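Local coordinates for protein acyl-CoA dehydrogenase (Bacillus anthracis, PDB 3OWA) that probably oxidises acyl-CoA thioesters to their 2-enoyl forms, passing the electrons to a bound FAD, at residues A[14-17]-A[21-24]; A[27-32]-A[513-518]; A[455-460]-A[508-513]. All blocks are in the same frame, centred on the assembly; numbering follows the deposited sequence.

Interaction 1 (A[14-17]-A[21-24])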
ATOM      1  N   GLY A  14      12.345 -24.936 -16.645  1.00 55.45           N
ATOM      2  CA  GLY A  14      11.410 -23.961 -16.104  1.00 54.64           C
ATOM      3  C   GLY A  14      10.323 -24.625 -15.282  1.00 54.73           C
ATOM      4  O   GLY A  14       9.704 -25.596 -15.731  1.00 55.62           O
ATOM      5  N   GLY A  15      10.115 -24.116 -14.068  1.00 53.36           N
ATOM      6  CA  GLY A  15       9.087 -24.634 -13.177  1.00 53.37           C
ATOM      7  C   GLY A  15       9.485 -25.877 -12.389  1.00 54.04           C
ATOM      8  O   GLY A  15       8.723 -26.352 -11.557  1.00 54.43           O
ATOM      9  N   SER A  16      10.687 -26.392 -12.628  1.00 54.33           N
ATOM     10  CA  SER A  16      11.114 -27.630 -11.976  1.00 55.02           C
ATOM     11  C   SER A  16      11.430 -27.445 -10.493  1.00 54.70           C
ATOM     12  O   SER A  16      11.386 -28.419  -9.725  1.00 54.99           O
ATOM     13  CB  SER A  16      12.264 -28.322 -12.732  1.00 55.98           C
ATOM     14  OG  SER A  16      13.470 -27.571 -12.720  1.00 55.48           O
ATOM     15  N   PHE A  17      11.718 -26.208 -10.080  1.00 53.05           N
ATOM     16  CA  PHE A  17      11.926 -25.919  -8.658  1.00 52.44           C
ATOM     17  C   PHE A  17      10.765 -26.439  -7.791  1.00 52.96           C
ATOM     18  O   PHE A  17      10.944 -26.706  -6.615  1.00 53.57           O
ATOM     19  CB  PHE A  17      12.124 -24.416  -8.412  1.00 51.05           C
ATOM     20  CG  PHE A  17      10.894 -23.576  -8.688  1.00 47.96           C
ATOM     21  CD1 PHE A  17       9.930 -23.373  -7.704  1.00 46.81           C
ATOM     22  CD2 PHE A  17      10.703 -22.985  -9.941  1.00 45.63           C
ATOM     23  CE1 PHE A  17       8.789 -22.600  -7.968  1.00 44.21           C
ATOM     24  CE2 PHE A  17       9.573 -22.203 -10.204  1.00 44.88           C
ATOM     25  CZ  PHE A  17       8.613 -22.021  -9.213  1.00 42.48           C
ATOM     26  N   GLU A  21      14.703 -31.237  -6.163  1.00 64.34           N
ATOM     27  CA  GLU A  21      15.492 -30.725  -5.060  1.00 64.37           C
ATOM     28  C   GLU A  21      16.660 -29.921  -5.644  1.00 62.88           C
ATOM     29  O   GLU A  21      17.754 -30.458  -5.825  1.00 64.64           O
ATOM     30  CB  GLU A  21      15.990 -31.911  -4.210  1.00 66.17           C
ATOM     31  CG  GLU A  21      15.949 -31.703  -2.705  1.00 70.01           C
ATOM     32  CD  GLU A  21      17.260 -31.165  -2.145  1.00 75.04           C
ATOM     33  OE1 GLU A  21      17.780 -30.151  -2.674  1.00 76.63           O
ATOM     34  OE2 GLU A  21      17.772 -31.756  -1.166  1.00 77.79           O
ATOM     35  N   ILE A  22      16.428 -28.645  -5.944  1.00 59.81           N
ATOM     36  CA  ILE A  22      17.450 -27.796  -6.565  1.00 57.32           C
ATOM     37  C   ILE A  22      18.648 -27.584  -5.637  1.00 57.24           C
ATOM     38  O   ILE A  22      18.497 -27.430  -4.432  1.00 56.47           O
ATOM     39  CB  ILE A  22      16.879 -26.417  -7.006  1.00 55.38           C
ATOM     40  CG1 ILE A  22      15.595 -26.580  -7.838  1.00 52.22           C
ATOM     41  CG2 ILE A  22      17.969 -25.567  -7.689  1.00 54.95           C
ATOM     42  CD1 ILE A  22      15.734 -27.281  -9.187  1.00 52.40           C
ATOM     43  N   THR A  23      19.833 -27.560  -6.229  1.00 57.51           N
ATOM     44  CA  THR A  23      21.080 -27.573  -5.506  1.00 58.33           C
ATOM     45  C   THR A  23      21.801 -26.223  -5.630  1.00 57.49           C
ATOM     46  O   THR A  23      21.590 -25.508  -6.612  1.00 56.04           O
ATOM     47  CB  THR A  23      21.951 -28.724  -6.095  1.00 60.03           C
ATOM     48  OG1 THR A  23      22.638 -29.392  -5.038  1.00 64.70           O
ATOM     49  CG2 THR A  23      22.930 -28.246  -7.134  1.00 58.67           C
ATOM     50  N   ILE A  24      22.660 -25.881  -4.661  1.00 58.08           N
ATOM     51  CA  ILE A  24      23.403 -24.594  -4.709  1.00 58.21           C
ATOM     52  C   ILE A  24      24.158 -24.357  -6.016  1.00 59.49           C
ATOM     53  O   ILE A  24      24.300 -23.216  -6.463  1.00 58.76           O
ATOM     54  CB  ILE A  24      24.378 -24.364  -3.517  1.00 58.15           C
ATOM     55  CG1 ILE A  24      25.280 -25.584  -3.270  1.00 60.33           C
ATOM     56  CG2 ILE A  24      23.616 -24.000  -2.269  1.00 57.13           C
ATOM     57  CD1 ILE A  24      26.514 -25.258  -2.470  1.00 59.10           C
TER

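Interaction 2 (A[27-32]-A[513-518])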
ATOM      1  N   VAL A  27      21.991 -22.666  -8.903  1.00 54.61           N
ATOM      2  CA  VAL A  27      21.503 -21.289  -8.815  1.00 52.98           C
ATOM      3  C   VAL A  27      22.604 -20.261  -9.008  1.00 52.07           C
ATOM      4  O   VAL A  27      23.740 -20.431  -8.532  1.00 53.18           O
ATOM      5  CB  VAL A  27      20.733 -20.985  -7.491  1.00 52.49           C
ATOM      6  CG1 VAL A  27      19.526 -21.902  -7.337  1.00 53.54           C
ATOM      7  CG2 VAL A  27      21.649 -21.082  -6.290  1.00 52.79           C
ATOM      8  N   PHE A  28      22.256 -19.199  -9.718  1.00 49.96           N
ATOM      9  CA  PHE A  28      23.118 -18.033  -9.847  1.00 49.19           C
ATOM     10  C   PHE A  28      22.730 -17.003  -8.770  1.00 47.99           C
ATOM     11  O   PHE A  28      21.543 -16.781  -8.525  1.00 47.50           O
ATOM     12  CB  PHE A  28      23.014 -17.442 -11.262  1.00 48.59           C
ATOM     13  CG  PHE A  28      23.933 -16.277 -11.496  1.00 48.30           C
ATOM     14  CD1 PHE A  28      25.264 -16.493 -11.836  1.00 48.77           C
ATOM     15  CD2 PHE A  28      23.471 -14.970 -11.351  1.00 46.17           C
ATOM     16  CE1 PHE A  28      26.135 -15.427 -12.032  1.00 49.24           C
ATOM     17  CE2 PHE A  28      24.325 -13.896 -11.528  1.00 46.61           C
ATOM     18  CZ  PHE A  28      25.665 -14.124 -11.885  1.00 48.98           C
ATOM     19  N   THR A  29      23.725 -16.406  -8.113  1.00 47.31           N
ATOM     20  CA  THR A  29      23.479 -15.426  -7.057  1.00 45.99           C
ATOM     21  C   THR A  29      24.344 -14.175  -7.269  1.00 45.63           C
ATOM     22  O   THR A  29      25.321 -14.232  -7.994  1.00 45.43           O
ATOM     23  CB  THR A  29      23.796 -16.001  -5.635  1.00 46.70           C
ATOM     24  OG1 THR A  29      25.199 -15.979  -5.431  1.00 48.17           O
ATOM     25  CG2 THR A  29      23.259 -17.418  -5.442  1.00 45.21           C
ATOM     26  N   PRO A  30      24.005 -13.054  -6.603  1.00 44.90           N
ATOM     27  CA  PRO A  30      24.891 -11.900  -6.740  1.00 45.08           C
ATOM     28  C   PRO A  30      26.351 -12.163  -6.341  1.00 46.85           C
ATOM     29  O   PRO A  30      27.244 -11.442  -6.806  1.00 47.74           O
ATOM     30  CB  PRO A  30      24.242 -10.845  -5.836  1.00 43.97           C
ATOM     31  CG  PRO A  30      22.743 -11.186  -5.850  1.00 42.56           C
ATOM     32  CD  PRO A  30      22.704 -12.699  -5.987  1.00 44.26           C
ATOM     33  N   GLU A  31      26.607 -13.179  -5.504  1.00 47.58           N
ATOM     34  CA  GLU A  31      27.984 -13.519  -5.096  1.00 48.42           C
ATOM     35  C   GLU A  31      28.793 -14.101  -6.266  1.00 49.67           C
ATOM     36  O   GLU A  31      30.030 -14.111  -6.249  1.00 50.04           O
ATOM     37  CB  GLU A  31      27.996 -14.467  -3.864  1.00 49.13           C
ATOM     38  CG  GLU A  31      27.612 -13.810  -2.529  1.00 47.46           C
ATOM     39  CD  GLU A  31      26.144 -13.276  -2.477  1.00 48.67           C
ATOM     40  OE1 GLU A  31      25.190 -14.037  -2.724  1.00 45.74           O
ATOM     41  OE2 GLU A  31      25.952 -12.086  -2.163  1.00 47.82           O
ATOM     42  N   ASP A  32      28.075 -14.545  -7.297  1.00 49.41           N
ATOM     43  CA  ASP A  32      28.657 -15.046  -8.526  1.00 49.65           C
ATOM     44  C   ASP A  32      29.000 -13.960  -9.570  1.00 49.07           C
ATOM     45  O   ASP A  32      29.505 -14.290 -10.638  1.00 49.37           O
ATOM     46  CB  ASP A  32      27.708 -16.091  -9.129  1.00 49.90           C
ATOM     47  CG  ASP A  32      27.471 -17.279  -8.181  1.00 53.17           C
ATOM     48  OD1 ASP A  32      28.466 -17.739  -7.577  1.00 57.53           O
ATOM     49  OD2 ASP A  32      26.321 -17.748  -8.030  1.00 51.14           O
ATOM     50  N   THR A 513      21.956 -18.316   0.535  1.00 45.99           N
ATOM     51  CA  THR A 513      22.618 -18.268   1.830  1.00 46.78           C
ATOM     52  C   THR A 513      23.494 -19.552   2.019  1.00 48.90           C
ATOM     53  O   THR A 513      24.638 -19.480   2.461  1.00 48.96           O
ATOM     54  CB  THR A 513      21.590 -18.078   2.975  1.00 47.06           C
ATOM     55  OG1 THR A 513      20.775 -16.907   2.711  1.00 43.38           O
ATOM     56  CG2 THR A 513      22.297 -17.959   4.332  1.00 45.60           C
ATOM     57  N   GLU A 514      22.941 -20.700   1.648  1.00 49.96           N
ATOM     58  CA  GLU A 514      23.650 -21.971   1.703  1.00 52.69           C
ATOM     59  C   GLU A 514      24.922 -21.910   0.866  1.00 53.59           C
ATOM     60  O   GLU A 514      26.008 -22.296   1.332  1.00 54.92           O
ATOM     61  CB  GLU A 514      22.734 -23.078   1.191  1.00 53.37           C
ATOM     62  CG  GLU A 514      23.240 -24.486   1.470  1.00 58.80           C
ATOM     63  CD  GLU A 514      22.375 -25.568   0.814  1.00 63.37           C
ATOM     64  OE1 GLU A 514      21.130 -25.381   0.729  1.00 62.72           O
ATOM     65  OE2 GLU A 514      22.954 -26.598   0.372  1.00 65.37           O
ATOM     66  N   LYS A 515      24.800 -21.401  -0.360  1.00 52.48           N
ATOM     67  CA  LYS A 515      25.965 -21.224  -1.212  1.00 53.59           C
ATOM     68  C   LYS A 515      27.029 -20.303  -0.595  1.00 53.00           C
ATOM     69  O   LYS A 515      28.229 -20.612  -0.648  1.00 53.94           O
ATOM     70  CB  LYS A 515      25.562 -20.763  -2.623  1.00 53.01           C
ATOM     71  CG  LYS A 515      26.738 -20.191  -3.412  1.00 55.97           C
ATOM     72  CD  LYS A 515      26.922 -20.808  -4.774  1.00 57.55           C
ATOM     73  CE  LYS A 515      25.723 -20.687  -5.650  1.00 54.64           C
ATOM     74  NZ  LYS A 515      26.184 -20.786  -7.070  1.00 54.75           N
ATOM     75  N   ALA A 516      26.590 -19.198  -0.000  1.00 51.28           N
ATOM     76  CA  ALA A 516      27.488 -18.251   0.644  1.00 51.44           C
ATOM     77  C   ALA A 516      28.273 -18.909   1.776  1.00 53.11           C
ATOM     78  O   ALA A 516      29.483 -18.720   1.895  1.00 53.49           O
ATOM     79  CB  ALA A 516      26.730 -17.075   1.166  1.00 50.67           C
ATOM     80  N   ILE A 517      27.561 -19.674   2.594  1.00 53.53           N
ATOM     81  CA  ILE A 517      28.149 -20.362   3.731  1.00 55.63           C
ATOM     82  C   ILE A 517      29.283 -21.269   3.229  1.00 58.27           C
ATOM     83  O   ILE A 517      30.414 -21.159   3.693  1.00 59.51           O
ATOM     84  CB  ILE A 517      27.073 -21.112   4.551  1.00 54.62           C
ATOM     85  CG1 ILE A 517      26.204 -20.102   5.306  1.00 51.23           C
ATOM     86  CG2 ILE A 517      27.714 -22.142   5.561  1.00 57.48           C
ATOM     87  CD1 ILE A 517      24.926 -20.665   5.797  1.00 47.15           C
ATOM     88  N   LYS A 518      28.975 -22.092   2.232  1.00 59.74           N
ATOM     89  CA  LYS A 518      29.917 -23.038   1.665  1.00 62.61           C
ATOM     90  C   LYS A 518      31.035 -22.347   0.936  1.00 63.15           C
ATOM     91  O   LYS A 518      32.070 -22.955   0.687  1.00 64.24           O
ATOM     92  CB  LYS A 518      29.185 -24.006   0.745  1.00 63.06           C
ATOM     93  CG  LYS A 518      27.954 -24.567   1.463  1.00 66.03           C
ATOM     94  CD  LYS A 518      27.488 -25.930   0.984  1.00 73.27           C
ATOM     95  CE  LYS A 518      26.307 -26.374   1.844  1.00 71.41           C
ATOM     96  NZ  LYS A 518      25.453 -27.423   1.222  1.00 73.15           N
TER

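Interaction 3 (A[455-460]-A[508-513])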
ATOM      1  N   GLU A 455      22.690 -29.049  10.527  1.00 84.64           N
ATOM      2  CA  GLU A 455      23.386 -28.040   9.714  1.00 82.28           C
ATOM      3  C   GLU A 455      22.766 -26.633   9.834  1.00 78.64           C
ATOM      4  O   GLU A 455      21.583 -26.495  10.186  1.00 77.75           O
ATOM      5  CB  GLU A 455      23.420 -28.469   8.240  1.00 82.71           C
ATOM      6  CG  GLU A 455      24.093 -29.829   7.987  1.00 86.57           C
ATOM      7  CD  GLU A 455      24.142 -30.182   6.497  1.00 97.68           C
ATOM      8  OE1 GLU A 455      23.989 -29.269   5.641  1.00 99.05           O
ATOM      9  OE2 GLU A 455      24.342 -31.380   6.184  1.00101.23           O
ATOM     10  N   PRO A 456      23.564 -25.575   9.560  1.00 76.13           N
ATOM     11  CA  PRO A 456      22.948 -24.243   9.427  1.00 72.65           C
ATOM     12  C   PRO A 456      21.838 -24.288   8.372  1.00 69.10           C
ATOM     13  O   PRO A 456      21.985 -24.998   7.377  1.00 69.29           O
ATOM     14  CB  PRO A 456      24.108 -23.365   8.944  1.00 72.97           C
ATOM     15  CG  PRO A 456      25.353 -24.069   9.430  1.00 75.54           C
ATOM     16  CD  PRO A 456      25.032 -25.536   9.379  1.00 77.01           C
ATOM     17  N   LEU A 457      20.732 -23.577   8.599  1.00 65.24           N
ATOM     18  CA  LEU A 457      19.619 -23.552   7.624  1.00 61.62           C
ATOM     19  C   LEU A 457      18.778 -24.842   7.578  1.00 60.22           C
ATOM     20  O   LEU A 457      17.898 -24.982   6.724  1.00 59.27           O
ATOM     21  CB  LEU A 457      20.129 -23.208   6.210  1.00 60.68           C
ATOM     22  CG  LEU A 457      20.421 -21.751   5.820  1.00 60.96           C
ATOM     23  CD1 LEU A 457      21.148 -20.965   6.913  1.00 61.51           C
ATOM     24  CD2 LEU A 457      21.183 -21.672   4.502  1.00 56.62           C
ATOM     25  N   ALA A 458      19.032 -25.768   8.503  1.00 59.17           N
ATOM     26  CA  ALA A 458      18.290 -27.031   8.560  1.00 57.92           C
ATOM     27  C   ALA A 458      16.773 -26.817   8.546  1.00 55.47           C
ATOM     28  O   ALA A 458      16.055 -27.435   7.761  1.00 54.99           O
ATOM     29  CB  ALA A 458      18.697 -27.848   9.806  1.00 58.76           C
ATOM     30  N   LEU A 459      16.299 -25.939   9.418  1.00 53.42           N
ATOM     31  CA  LEU A 459      14.874 -25.667   9.515  1.00 52.46           C
ATOM     32  C   LEU A 459      14.319 -25.047   8.211  1.00 51.39           C
ATOM     33  O   LEU A 459      13.251 -25.430   7.737  1.00 51.05           O
ATOM     34  CB  LEU A 459      14.566 -24.792  10.733  1.00 51.27           C
ATOM     35  CG  LEU A 459      13.120 -24.287  10.808  1.00 51.49           C
ATOM     36  CD1 LEU A 459      12.127 -25.443  10.947  1.00 51.39           C
ATOM     37  CD2 LEU A 459      12.950 -23.260  11.931  1.00 50.88           C
ATOM     38  N   GLN A 460      15.067 -24.127   7.615  1.00 51.33           N
ATOM     39  CA  GLN A 460      14.573 -23.415   6.425  1.00 50.77           C
ATOM     40  C   GLN A 460      14.521 -24.338   5.214  1.00 51.35           C
ATOM     41  O   GLN A 460      13.578 -24.271   4.433  1.00 50.88           O
ATOM     42  CB  GLN A 460      15.388 -22.133   6.172  1.00 50.53           C
ATOM     43  CG  GLN A 460      15.190 -21.066   7.275  1.00 49.97           C
ATOM     44  CD  GLN A 460      15.835 -21.435   8.616  1.00 53.31           C
ATOM     45  OE1 GLN A 460      16.936 -21.973   8.651  1.00 56.01           O
ATOM     46  NE2 GLN A 460      15.148 -21.144   9.713  1.00 53.67           N
ATOM     47  N   SER A 508      15.084 -19.506  -3.097  1.00 40.16           N
ATOM     48  CA  SER A 508      16.146 -18.629  -3.608  1.00 39.42           C
ATOM     49  C   SER A 508      16.979 -18.049  -2.474  1.00 40.12           C
ATOM     50  O   SER A 508      18.212 -18.025  -2.562  1.00 40.96           O
ATOM     51  CB  SER A 508      15.581 -17.491  -4.468  1.00 38.38           C
ATOM     52  OG  SER A 508      14.900 -17.971  -5.620  1.00 37.27           O
ATOM     53  N   ALA A 509      16.304 -17.575  -1.425  1.00 39.84           N
ATOM     54  CA  ALA A 509      16.977 -17.072  -0.242  1.00 40.84           C
ATOM     55  C   ALA A 509      17.786 -18.192   0.457  1.00 42.44           C
ATOM     56  O   ALA A 509      18.951 -17.981   0.827  1.00 43.40           O
ATOM     57  CB  ALA A 509      15.979 -16.406   0.730  1.00 40.45           C
ATOM     58  N   VAL A 510      17.182 -19.372   0.614  1.00 42.80           N
ATOM     59  CA  VAL A 510      17.869 -20.493   1.291  1.00 44.17           C
ATOM     60  C   VAL A 510      19.136 -20.901   0.544  1.00 45.08           C
ATOM     61  O   VAL A 510      20.215 -21.001   1.136  1.00 46.12           O
ATOM     62  CB  VAL A 510      16.960 -21.721   1.483  1.00 44.32           C
ATOM     63  CG1 VAL A 510      17.777 -22.918   2.000  1.00 45.93           C
ATOM     64  CG2 VAL A 510      15.864 -21.405   2.475  1.00 42.86           C
ATOM     65  N   LEU A 511      18.993 -21.102  -0.765  1.00 45.47           N
ATOM     66  CA  LEU A 511      20.075 -21.623  -1.588  1.00 46.10           C
ATOM     67  C   LEU A 511      21.186 -20.618  -1.709  1.00 46.68           C
ATOM     68  O   LEU A 511      22.356 -20.995  -1.672  1.00 47.05           O
ATOM     69  CB  LEU A 511      19.573 -22.065  -2.968  1.00 46.11           C
ATOM     70  CG  LEU A 511      18.685 -23.318  -2.950  1.00 46.40           C
ATOM     71  CD1 LEU A 511      18.151 -23.633  -4.349  1.00 46.29           C
ATOM     72  CD2 LEU A 511      19.441 -24.511  -2.373  1.00 49.16           C
ATOM     73  N   ARG A 512      20.830 -19.334  -1.826  1.00 45.77           N
ATOM     74  CA  ARG A 512      21.850 -18.283  -1.889  1.00 46.20           C
ATOM     75  C   ARG A 512      22.651 -18.209  -0.590  1.00 46.73           C
ATOM     76  O   ARG A 512      23.886 -18.059  -0.616  1.00 48.44           O
ATOM     77  CB  ARG A 512      21.235 -16.911  -2.217  1.00 45.38           C
ATOM     78  CG  ARG A 512      22.235 -15.782  -2.155  1.00 43.99           C
ATOM     79  CD  ARG A 512      21.579 -14.461  -2.441  1.00 43.25           C
ATOM     80  NE  ARG A 512      22.566 -13.402  -2.370  1.00 41.34           N
ATOM     81  CZ  ARG A 512      22.276 -12.111  -2.436  1.00 42.01           C
ATOM     82  NH1 ARG A 512      21.004 -11.721  -2.597  1.00 40.41           N
ATOM     83  NH2 ARG A 512      23.254 -11.215  -2.358  1.00 40.93           N
ATOM     84  N   THR A 513      21.956 -18.316   0.535  1.00 45.99           N
ATOM     85  CA  THR A 513      22.618 -18.268   1.830  1.00 46.78           C
ATOM     86  C   THR A 513      23.494 -19.552   2.019  1.00 48.90           C
ATOM     87  O   THR A 513      24.638 -19.480   2.461  1.00 48.96           O
ATOM     88  CB  THR A 513      21.590 -18.078   2.975  1.00 47.06           C
ATOM     89  OG1 THR A 513      20.775 -16.907   2.711  1.00 43.38           O
ATOM     90  CG2 THR A 513      22.297 -17.959   4.332  1.00 45.60           C
TER

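Interaction 1 (A[14-17]-A[21-24])
I22 packs its longer branch against the backbone of F17 and the hydroxyl of S16. This van der Waals contact is small and buried. I22 CG1 lies 3.8 Å from F17 CA and 4.1 Å from F17 CB. I22 CD1 continues the branch, coming to 4.1 Å from F17 CA and 4.2 Å from S16 OG. The branch reaches across because CG1 sits beside the backbone N of I22, with chi1 at -50°. The phenyl ring of F17 takes no part in this meeting. Its CG stands between the backbone N and the carbonyl carbon, and the ring leads away from I22. The carbonyl G15 O lies 4.2 Å above one face of the ring, offset toward the rim. Further out, the ring meets Y504 with the planes about 40° apart. The F17 side chain also touches V500 and L363.

Polar bonds run outside the pair of segments, and none joins one segment to the other. S16 OG is hydrogen-bonded to K13 O, within the same N-terminal tail. The backbone N atoms of G14 and G15 bond to the carboxylates of E356 and E360, respectively. G15 has a positive phi of 82°, an angle glycine adopts easily.

Together these contacts describe a short turn in the extended N-terminal arm, with a 3-10 segment beginning at S16. The chain bends so that I22 comes back beside F17. The turn lies against helices 305-336, 358-383 and 490-520, where the two C-terminal helical regions of this acyl-CoA dehydrogenase meet the arm.

Interaction 2 (A[27-32]-A[513-518])
K515 reaches from helix 490-520 to two oxygen atoms of the 27-32 loop. The loop is part of the N-terminal arm of this acyl-CoA dehydrogenase, which lies on a helix of its second C-terminal helical region. K515 NZ donates to V27 O at 2.9 Å, with a C=O...donor angle of 172°. It also forms a salt bridge with D32 OD2 at 3.2 Å. The lysine meets that oxygen on its syn side, 22° out of the carboxylate plane.

D32 OD2 has a second donor in its own loop. T29 N bonds to it at 2.9 Å on the anti side, and the two donors approach from opposite faces of the carboxylate plane. The carboxylate is thus tied to the backbone of its own loop, at T29, as well as to the lysine. D32 N bonds to T29 O, the 3-10 bond of 30-32. T29 OG1 accepts a weak bond from E31 N, in the manner of an ST turn. Beside this, E31 OE1 makes a salt bridge with R512 of helix 490-520.

The lysine starts with CG anti to its backbone N and then bends at chi2 and chi3. The bends bring its ammonium group within reach of both oxygens, which lie close together on one side of it. K515 carries the largest share of the buried surface. The side chains of V27 and K515 run in opposite directions where they pass. T29 and P30 of the loop also touch R512, about one turn earlier on the helix. The last carbon of the lysine packs on two methyl groups: K515 CE is 4.1 Å from V27 CG2 and 4.1 Å from T29 CG2.

Interaction 3 (A[455-460]-A[508-513])
L457 presses both of its methyl groups against helix 490-520, between V510 and T513. The contact belongs to a helical hairpin: helix 458-482 and helix 490-520 follow one another in the chain, and the start of the first packs on the second. L457 holds the N-cap position of helix 458-482. It is also the third residue of a type II beta turn from E455 to A458, and its positive phi fits that place.

The leucine CG lies beside the backbone N, with chi1 at -80°, and the fork points at the facing helix. Its CD2 does most of the touching. L457 CD2 comes within 3.6 Å of V510 O and 3.9 Å of T513 CG2. L457 CD1 reaches the same T513 methyl at 4.1 Å. V529 of helix 526-554 also touches the leucine.

Of the Q460 side chain, it is the CB that meets the helix. Q460 CB is 3.8 Å from V510 CG2. A bend at chi2 (71°) turns the rest of the glutamine away. The V510 side chain also touches K461 and V464, further along helix 458-482.

T513 divides its two branches. Its methyl group faces L457. Its hydroxyl hydrogen-bonds to Y319 OH and T532 OG1. Within its own helix T513 OG1 donates to A509 O at 2.8 Å, while T513 N bonds to the same oxygen from the opposite face of the carbonyl plane.

All three contacts lie on one side of the chain's centre. Interactions 1 and 3 are buried, while interaction 2 is only partly so. Interactions 2 and 3 share T513 on helix 490-520; interaction 2 brings the N-terminal arm to this helix, and interaction 3 brings its hairpin partner. Interaction 1 stays within the arm, but its I24 and I22 also pack on that helix, at E514 and L511. The two buried contacts are apolar in the main, with no hydrogen bond between their segments; the partly buried one is charged. Interactions 1 and 2 follow one another along the arm, and I22 touches V27 where they meet.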